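Local coordinates for FMN reductase [NAD(P)H] (Bacillus subtilis, PDB 1ZCH), which uses NADH or NADPH to reduce flavin mononucleotide, and also reduces nitroaromatic compounds, quinones, chromates and azo dyes, at residues A[20-24]-A[25-29]; A[2-5]-A[6-10]; A[85-89]-A[90-94]; A[226-229]-A[230-234]. All blocks are in the same frame, centred on the assembly; numbering follows the deposited sequence. Where two conformers were deposited one is given.

Contact 1: A[20-24]-A[25-29]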
# COMPACT_ATOMS: atom_id res chain seq x y z
N GLU A 20 21.43 7.75 17.73
CA GLU A 20 22.16 6.58 17.24
C GLU A 20 21.93 6.42 15.74
O GLU A 20 20.80 6.49 15.27
CB GLU A 20 21.68 5.32 17.97
CG GLU A 20 22.65 4.14 17.91
CD GLU A 20 22.04 2.84 18.41
OE1 GLU A 20 21.22 2.89 19.35
OE2 GLU A 20 22.39 1.77 17.88
N PRO A 21 23.01 6.20 14.98
CA PRO A 21 22.87 6.04 13.53
C PRO A 21 22.24 4.71 13.15
O PRO A 21 22.25 3.76 13.93
CB PRO A 21 24.30 6.16 13.03
CG PRO A 21 25.08 5.53 14.14
CD PRO A 21 24.43 6.13 15.37
N VAL A 22 21.68 4.65 11.95
CA VAL A 22 21.08 3.42 11.45
C VAL A 22 22.11 2.84 10.50
O VAL A 22 22.48 3.48 9.51
CB VAL A 22 19.76 3.69 10.69
CG1 VAL A 22 19.24 2.39 10.09
CG2 VAL A 22 18.73 4.28 11.65
N ALA A 23 22.59 1.64 10.80
CA ALA A 23 23.60 0.97 9.99
C ALA A 23 23.17 0.78 8.54
O ALA A 23 22.02 0.42 8.25
CB ALA A 23 23.96 -0.38 10.61
N GLN A 24 24.10 1.01 7.62
CA GLN A 24 23.84 0.85 6.20
C GLN A 24 23.34 -0.56 5.91
O GLN A 24 22.46 -0.76 5.08
CB GLN A 24 25.11 1.12 5.39
CG GLN A 24 24.97 0.87 3.89
CD GLN A 24 23.86 1.69 3.27
OE1 GLN A 24 23.83 2.91 3.40
NE2 GLN A 24 22.94 1.03 2.57
N GLU A 25 23.92 -1.53 6.60
CA GLU A 25 23.54 -2.93 6.41
C GLU A 25 22.06 -3.14 6.70
O GLU A 25 21.40 -3.92 6.02
CB GLU A 25 24.37 -3.84 7.30
CG GLU A 25 24.27 -5.31 6.93
CD GLU A 25 25.13 -6.19 7.81
OE1 GLU A 25 26.21 -5.73 8.25
OE2 GLU A 25 24.74 -7.36 8.05
N GLN A 26 21.55 -2.46 7.73
CA GLN A 26 20.14 -2.60 8.08
C GLN A 26 19.27 -1.95 7.01
O GLN A 26 18.23 -2.49 6.63
CB GLN A 26 19.86 -1.98 9.45
CG GLN A 26 20.59 -2.68 10.60
CD GLN A 26 20.18 -2.15 11.96
OE1 GLN A 26 20.14 -0.94 12.19
NE2 GLN A 26 19.88 -3.06 12.88
N LEU A 27 19.70 -0.79 6.51
CA LEU A 27 18.96 -0.12 5.46
C LEU A 27 18.91 -1.01 4.23
O LEU A 27 17.89 -1.09 3.55
CB LEU A 27 19.60 1.23 5.13
CG LEU A 27 19.47 2.32 6.20
CD1 LEU A 27 20.17 3.60 5.75
CD2 LEU A 27 17.99 2.59 6.47
N ASP A 28 20.01 -1.70 3.93
CA ASP A 28 20.04 -2.59 2.77
C ASP A 28 19.01 -3.70 2.92
O ASP A 28 18.33 -4.06 1.96
CB ASP A 28 21.43 -3.22 2.59
CG ASP A 28 22.49 -2.22 2.16
OD1 ASP A 28 22.15 -1.24 1.47
OD2 ASP A 28 23.67 -2.43 2.51
N GLN A 29 18.91 -4.26 4.12
CA GLN A 29 17.96 -5.34 4.38
C GLN A 29 16.53 -4.85 4.22
O GLN A 29 15.68 -5.55 3.66
CB GLN A 29 18.16 -5.90 5.79
CG GLN A 29 19.47 -6.64 5.98
CD GLN A 29 19.66 -7.13 7.40
OE1 GLN A 29 18.89 -7.95 7.89
NE2 GLN A 29 20.69 -6.63 8.06
O HOH W 1 21.53 0.59 13.46

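Contact 2: A[2-5]-A[6-10]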
# COMPACT_ATOMS: atom_id res chain seq x y z
N ASN A 2 4.40 -17.38 15.23
CA ASN A 2 5.80 -17.30 14.83
C ASN A 2 6.37 -15.90 15.00
O ASN A 2 5.64 -14.96 15.33
CB ASN A 2 5.98 -17.76 13.37
CG ASN A 2 5.24 -16.87 12.39
OD1 ASN A 2 5.28 -15.64 12.49
ND2 ASN A 2 4.57 -17.49 11.42
N GLU A 3 7.67 -15.76 14.77
CA GLU A 3 8.36 -14.49 14.91
C GLU A 3 7.82 -13.38 14.02
O GLU A 3 7.77 -12.22 14.43
CB GLU A 3 9.86 -14.67 14.65
CG GLU A 3 10.52 -15.68 15.58
CD GLU A 3 10.44 -15.26 17.04
OE1 GLU A 3 10.66 -16.12 17.91
OE2 GLU A 3 10.15 -14.08 17.31
N VAL A 4 7.43 -13.73 12.80
CA VAL A 4 6.90 -12.73 11.88
C VAL A 4 5.58 -12.16 12.40
O VAL A 4 5.42 -10.95 12.48
CB VAL A 4 6.68 -13.32 10.48
CG1 VAL A 4 6.08 -12.27 9.55
CG2 VAL A 4 8.01 -13.82 9.91
N ILE A 5 4.65 -13.04 12.74
CA ILE A 5 3.35 -12.60 13.24
C ILE A 5 3.52 -11.82 14.54
O ILE A 5 2.85 -10.82 14.77
CB ILE A 5 2.41 -13.80 13.50
CG1 ILE A 5 2.22 -14.61 12.21
CG2 ILE A 5 1.06 -13.30 13.99
CD1 ILE A 5 1.56 -13.85 11.09
N LYS A 6 4.42 -12.29 15.40
CA LYS A 6 4.67 -11.59 16.66
C LYS A 6 5.16 -10.18 16.40
O LYS A 6 4.73 -9.23 17.05
CB LYS A 6 5.70 -12.34 17.51
CG LYS A 6 5.17 -13.60 18.17
CD LYS A 6 6.20 -14.17 19.13
CE LYS A 6 5.68 -15.42 19.83
NZ LYS A 6 6.71 -16.01 20.73
N SER A 7 6.08 -10.03 15.45
CA SER A 7 6.62 -8.71 15.15
C SER A 7 5.55 -7.80 14.54
O SER A 7 5.41 -6.64 14.96
CB SER A 7 7.81 -8.83 14.19
OG SER A 7 8.49 -7.59 14.05
N LEU A 8 4.79 -8.31 13.58
CA LEU A 8 3.74 -7.52 12.94
C LEU A 8 2.65 -7.04 13.91
O LEU A 8 2.21 -5.89 13.84
CB LEU A 8 3.08 -8.32 11.81
CG LEU A 8 3.97 -8.64 10.61
CD1 LEU A 8 3.22 -9.53 9.63
CD2 LEU A 8 4.40 -7.34 9.94
N THR A 9 2.23 -7.93 14.80
CA THR A 9 1.18 -7.58 15.75
C THR A 9 1.64 -6.75 16.94
O THR A 9 0.82 -6.33 17.76
CB THR A 9 0.45 -8.86 16.26
OG1 THR A 9 1.38 -9.73 16.90
CG2 THR A 9 -0.19 -9.59 15.08
N ASP A 10 2.94 -6.49 17.04
CA ASP A 10 3.47 -5.69 18.14
C ASP A 10 3.75 -4.25 17.69
O ASP A 10 4.30 -3.44 18.43
CB ASP A 10 4.75 -6.31 18.69
CG ASP A 10 5.15 -5.74 20.04
OD1 ASP A 10 4.28 -5.69 20.94
OD2 ASP A 10 6.32 -5.34 20.21

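Contact 3: A[85-89]-A[90-94]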
# COMPACT_ATOMS: atom_id res chain seq x y z
N ARG A 85 10.27 5.09 -14.77
CA ARG A 85 10.99 3.94 -15.31
C ARG A 85 10.13 3.32 -16.42
O ARG A 85 10.65 2.80 -17.40
CB ARG A 85 11.29 2.91 -14.21
CG ARG A 85 12.46 3.30 -13.30
CD ARG A 85 12.83 2.16 -12.35
NE ARG A 85 11.73 1.88 -11.42
CZ ARG A 85 11.62 2.43 -10.22
NH1 ARG A 85 12.55 3.28 -9.78
NH2 ARG A 85 10.56 2.17 -9.47
N ALA A 86 8.81 3.38 -16.25
CA ALA A 86 7.90 2.86 -17.27
C ALA A 86 8.00 3.75 -18.50
O ALA A 86 7.96 3.28 -19.64
CB ALA A 86 6.46 2.85 -16.74
N LYS A 87 8.13 5.06 -18.28
CA LYS A 87 8.25 5.99 -19.40
C LYS A 87 9.48 5.64 -20.22
O LYS A 87 9.44 5.60 -21.45
CB LYS A 87 8.37 7.43 -18.89
CG LYS A 87 8.47 8.45 -20.02
CD LYS A 87 9.02 9.77 -19.52
CE LYS A 87 10.38 10.07 -20.11
NZ LYS A 87 10.32 10.27 -21.58
N ILE A 88 10.59 5.39 -19.53
CA ILE A 88 11.84 5.03 -20.19
C ILE A 88 11.65 3.75 -21.00
O ILE A 88 12.07 3.66 -22.16
CB ILE A 88 12.97 4.82 -19.17
CG1 ILE A 88 13.32 6.15 -18.50
CG2 ILE A 88 14.19 4.20 -19.86
CD1 ILE A 88 14.28 6.02 -17.33
N ALA A 89 11.01 2.77 -20.38
CA ALA A 89 10.76 1.49 -21.03
C ALA A 89 9.92 1.63 -22.30
O ALA A 89 10.26 1.07 -23.34
CB ALA A 89 10.07 0.53 -20.06
N LEU A 90 8.82 2.36 -22.21
CA LEU A 90 7.94 2.52 -23.37
C LEU A 90 8.45 3.48 -24.44
O LEU A 90 8.61 3.10 -25.60
CB LEU A 90 6.55 2.97 -22.94
CG LEU A 90 5.58 1.86 -22.50
CD1 LEU A 90 6.04 1.26 -21.18
CD2 LEU A 90 4.19 2.45 -22.36
N GLU A 91 8.71 4.71 -24.03
CA GLU A 91 9.15 5.74 -24.96
C GLU A 91 10.58 5.63 -25.47
O GLU A 91 10.82 5.71 -26.67
CB GLU A 91 8.96 7.12 -24.33
CG GLU A 91 7.53 7.43 -23.93
CD GLU A 91 7.37 8.85 -23.42
OE1 GLU A 91 8.37 9.59 -23.38
OE2 GLU A 91 6.23 9.23 -23.07
N ASP A 92 11.52 5.44 -24.55
CA ASP A 92 12.92 5.37 -24.94
C ASP A 92 13.43 4.03 -25.45
O ASP A 92 14.24 3.99 -26.37
CB ASP A 92 13.79 5.84 -23.77
CG ASP A 92 13.36 7.20 -23.24
OD1 ASP A 92 12.75 7.97 -24.01
OD2 ASP A 92 13.64 7.50 -22.06
N LEU A 93 12.96 2.93 -24.88
CA LEU A 93 13.44 1.63 -25.31
C LEU A 93 12.59 0.93 -26.37
O LEU A 93 13.06 -0.00 -27.02
CB LEU A 93 13.60 0.70 -24.09
CG LEU A 93 14.51 1.21 -22.97
CD1 LEU A 93 14.70 0.11 -21.92
CD2 LEU A 93 15.86 1.63 -23.54
N HIS A 94 11.35 1.36 -26.55
CA HIS A 94 10.48 0.71 -27.53
C HIS A 94 9.65 1.65 -28.40
O HIS A 94 8.80 1.21 -29.17
CB HIS A 94 9.57 -0.28 -26.80
CG HIS A 94 10.33 -1.36 -26.10
ND1 HIS A 94 10.99 -2.36 -26.78
CD2 HIS A 94 10.60 -1.55 -24.79
CE1 HIS A 94 11.64 -3.12 -25.91
NE2 HIS A 94 11.42 -2.65 -24.70
O HOH W 2 11.67 10.53 -23.83

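Contact 4: A[226-229]-A[230-234]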
# COMPACT_ATOMS: atom_id res chain seq x y z
N SER A 226 -12.77 15.44 13.07
CA SER A 226 -12.00 16.69 13.16
C SER A 226 -11.06 16.87 11.96
O SER A 226 -10.59 17.97 11.70
CB SER A 226 -11.19 16.74 14.46
OG SER A 226 -10.08 15.87 14.42
N TYR A 227 -10.80 15.79 11.24
CA TYR A 227 -9.92 15.86 10.08
C TYR A 227 -10.65 15.89 8.75
O TYR A 227 -10.34 16.72 7.88
CB TYR A 227 -8.95 14.66 10.04
CG TYR A 227 -7.77 14.75 10.96
CD1 TYR A 227 -7.83 14.25 12.26
CD2 TYR A 227 -6.58 15.34 10.54
CE1 TYR A 227 -6.73 14.32 13.12
CE2 TYR A 227 -5.47 15.43 11.38
CZ TYR A 227 -5.56 14.92 12.67
OH TYR A 227 -4.47 15.01 13.51
N TYR A 228 -11.62 15.00 8.58
CA TYR A 228 -12.32 14.88 7.32
C TYR A 228 -13.49 15.81 7.02
O TYR A 228 -14.13 15.67 5.99
CB TYR A 228 -12.76 13.42 7.13
CG TYR A 228 -11.59 12.44 7.06
CD1 TYR A 228 -10.31 12.87 6.70
CD2 TYR A 228 -11.78 11.08 7.31
CE1 TYR A 228 -9.25 11.98 6.59
CE2 TYR A 228 -10.72 10.17 7.19
CZ TYR A 228 -9.46 10.63 6.83
OH TYR A 228 -8.41 9.74 6.69
N GLU A 229 -13.74 16.77 7.90
CA GLU A 229 -14.83 17.73 7.68
C GLU A 229 -14.45 18.73 6.59
O GLU A 229 -15.28 19.52 6.15
CB GLU A 229 -15.18 18.45 8.99
CG GLU A 229 -13.98 19.04 9.71
CD GLU A 229 -13.78 20.50 9.40
OE1 GLU A 229 -12.74 21.06 9.83
OE2 GLU A 229 -14.65 21.10 8.73
N ARG A 230 -13.19 18.69 6.17
CA ARG A 230 -12.68 19.57 5.12
C ARG A 230 -11.71 18.80 4.23
O ARG A 230 -11.07 17.85 4.69
CB ARG A 230 -11.93 20.77 5.72
CG ARG A 230 -12.80 21.72 6.52
CD ARG A 230 -11.96 22.73 7.28
NE ARG A 230 -12.77 23.56 8.17
CZ ARG A 230 -13.65 24.46 7.75
NH1 ARG A 230 -13.83 24.67 6.45
NH2 ARG A 230 -14.36 25.15 8.63
N LEU A 231 -11.60 19.20 2.96
CA LEU A 231 -10.66 18.56 2.05
C LEU A 231 -9.35 19.28 2.37
O LEU A 231 -9.03 20.31 1.76
CB LEU A 231 -11.07 18.81 0.59
CG LEU A 231 -10.15 18.28 -0.51
CD1 LEU A 231 -9.99 16.77 -0.39
CD2 LEU A 231 -10.73 18.64 -1.87
N TYR A 232 -8.60 18.74 3.33
CA TYR A 232 -7.36 19.37 3.77
C TYR A 232 -6.27 19.56 2.71
O TYR A 232 -5.48 20.49 2.81
CB TYR A 232 -6.82 18.65 5.02
CG TYR A 232 -6.54 17.16 4.88
CD1 TYR A 232 -5.44 16.70 4.17
CD2 TYR A 232 -7.37 16.21 5.49
CE1 TYR A 232 -5.15 15.35 4.07
CE2 TYR A 232 -7.09 14.84 5.39
CZ TYR A 232 -5.97 14.42 4.68
OH TYR A 232 -5.66 13.08 4.57
N TYR A 233 -6.24 18.70 1.70
CA TYR A 233 -5.28 18.83 0.60
C TYR A 233 -6.07 18.88 -0.71
O TYR A 233 -6.22 17.87 -1.39
CB TYR A 233 -4.31 17.63 0.54
CG TYR A 233 -3.31 17.53 1.67
CD1 TYR A 233 -2.94 18.65 2.43
CD2 TYR A 233 -2.70 16.31 1.98
CE1 TYR A 233 -2.01 18.55 3.46
CE2 TYR A 233 -1.76 16.20 3.00
CZ TYR A 233 -1.42 17.32 3.73
OH TYR A 233 -0.50 17.20 4.75
N PRO A 234 -6.58 20.07 -1.08
CA PRO A 234 -7.36 20.24 -2.30
C PRO A 234 -6.53 20.39 -3.57
O PRO A 234 -7.07 20.57 -4.67
CB PRO A 234 -8.17 21.50 -2.00
CG PRO A 234 -7.18 22.33 -1.24
CD PRO A 234 -6.56 21.31 -0.28
O HOH W 3 -5.78 10.81 6.34

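Contact 1: A[20-24]-A[25-29]
Gln-24 and Asp-28, one helical turn apart, are joined by a short side-chain hydrogen bond: Gln-24 NE2 donates to Asp-28 OD1 at 2.6 Å, and the bond is bent, with 135° at the hydrogen. The acceptor lies in the plane of the amide, whereas the donor stands above the carboxylate; the two planes are 44° apart. The glutamine gets there by folding: a bend at chi2 (58°) brings the amide back over the turn, where a straight chain would lead it off. Asp-28 OD1 also takes a weak hydrogen bond from Gln-178 NE2 of the second subunit, and an asparagine in place of Asp-28 would probably leave both amides facing a weaker, uncharged acceptor, with the Gln-24 amide freer to turn away. The same turn is closed by the backbone bond from Asp-28 N to Gln-24 O, 2.9 Å. Ala-23 holds the N-cap position of helix 24-36. Its methyl cannot accept a hydrogen bond as a capping side chain would, and it is the Ala-23 carbonyl that begins the helical bonding, receiving Leu-27 N at 3.1 Å and, weakly, Gln-26 N. A water accepts from Ala-23 N at 3.0 Å and donates to Pro-21 O. The Gln-26 chain runs back past the cap, CG 4.1 Å from Ala-23 CB. On the buried side Val-22 and Leu-27, branched and apolar, cross nearly at right angles, Val-22 CG1 being 3.8 Å from Leu-27 CD2. Both rest on Val-75 of strand 75-82.

Contact 2: A[2-5]-A[6-10]
From Asn-2 to Thr-9 the backbone makes four successive i to i+4 hydrogen bonds, Lys-6 N to Asn-2 O through Thr-9 N to Ile-5 O, all 2.9 to 3.0 Å long, which is the regular alpha-helical pattern. Asn-2 is the N-cap: its OD1 accepts from Ile-5 N at 2.7 Å in an almost straight bond (176°), the classic task of an asparagine at a helix start, where the first N-H groups have no carbonyl of a preceding turn to bond to. Farther along, Thr-9 OG1 donates to Ile-5 O at 2.8 Å. With chi1 at 60° the hydroxyl is folded back between backbone N and carbonyl, and it reaches the oxygen from the face opposite to Thr-9 N, so that one carbonyl is gripped twice. A valine here would probably keep most of the bulk but leave Ile-5 O with one donor fewer. Thr-9 CG2 lies 4.1 Å from Ile-5 CG2. Val-4 and Leu-8 run side by side, CG1 to CD1 4.0 Å, and make an apolar stripe, whereas Lys-6 stretches back along the exposed flank with CG 3.2 Å from Asn-2 O. The stripe faces other helices: Leu-8 touches Ala-123 of helix 104-127 and Ala-33 of the second subunit, and Val-4 packs on Ser-127 of that subunit. Ile-5 meets its Ala-124, and its Ser-127 OG takes up Asn-2 ND2, so helix 3-9 is wedged into the dimer interface.

Contact 3: A[85-89]-A[90-94]
Lys-87 folds over the side chain of Glu-91, one turn on, its CG 3.6 Å from Glu-91 CD and its NZ 2.7 Å from Glu-91 OE1 in a hydrogen-bonded salt bridge. The ammonium approaches from above the carboxylate, 42° out of its plane. This detour comes from the lysine, whose chain is bent at its last two torsions, with chi3 at an uncommon 113°. A water accepts from Lys-87 NZ and donates to Asp-92 OD1 at 2.8 Å, spanning a second pair of opposite charges whose own atoms stay beyond salt-bridge range. A lysine thus suits this place, being long enough to serve two acids, one directly and one through water. Along this part the helix widens into a pi-type turn at 90-92: Leu-93 N bonds to Ile-88 O at 3.0 Å, an i to i+5 step, and Asp-92 N reaches the same oxygen only weakly. Before it the pattern is ordinary, Leu-90 N to Ala-86 O at 2.9 Å. Farther on, the edge of the His-94 ring meets the Ala-89 carbonyl nearly in plane, CD2 3.0 Å from O, while His-94 NE2 bonds to Ser-221 OG of the second subunit. Ile-88 CG2 and Leu-93 CG add looser apolar packing. Helix 84-94 follows strand 75-82; its start is tied to strand 46-51 through Arg-85, which bonds to Val-46 O and Thr-47 OG1, and its flank lies on the second subunit, with Arg-85 on Ala-180, Ile-88 on Gln-190 and Ala-89 on Ser-221, residues of that subunit's helices 178-181, 190-212 and 220-228.

Contact 4: A[226-229]-A[230-234]
This is a local surface contact where helix 220-228 passes into the loop before helix 236-242, made chiefly by a pair of tyrosines. Tyr-228 and Tyr-232 point the same way and meet edge to edge, CE1 of Tyr-228 lying 3.8 Å from CE2 of Tyr-232, with no ring face involved. The turn that brings them together has Leu-231 at the centre of an inverse gamma turn, and Tyr-232 sets its CG between backbone N and carbonyl carbon (chi1 58°), which brings the ring back toward the helix. A water donates to both hydroxyls, 2.9 Å from Tyr-228 OH and 2.9 Å from Tyr-232 OH. Next door, Glu-229 and Arg-230 lie alongside each other in a salt bridge, OE1 of the glutamate 3.0 Å from NE of the arginine, though the carboxylate sits too close to the arginine chain for its exact placing to be trusted. The hydroxyls have further partners on the second subunit, Gln-45 OE1 for Tyr-228 and Glu-105 OE2 for Tyr-232. Tyrosine therefore gives an apolar edge for packing inside the chain and a polar end that bonds to the second subunit, while the water links the two hydroxyls to each other.

How the contacts relate
From the N terminus the order is contact 2, contact 1, contact 3, contact 4. Each joins two adjoining pieces of chain, so none closes a long loop; they stand in series, without nesting or crossing, and none touches another. Contact 2 lies on helix 3-9 and contact 1 where the loop after it enters helix 24-36, their centres about 21 Å apart. Contact 3 follows on helix 84-94, beyond the first two strands of the sheet, and contact 4 comes late, where helix 220-228 runs out into the loop before helix 236-242, across the chain's centre from contacts 1 and 2. What unites them is the dimer: all four reach the second subunit, contact 3 at that subunit's copy of helix 220-228.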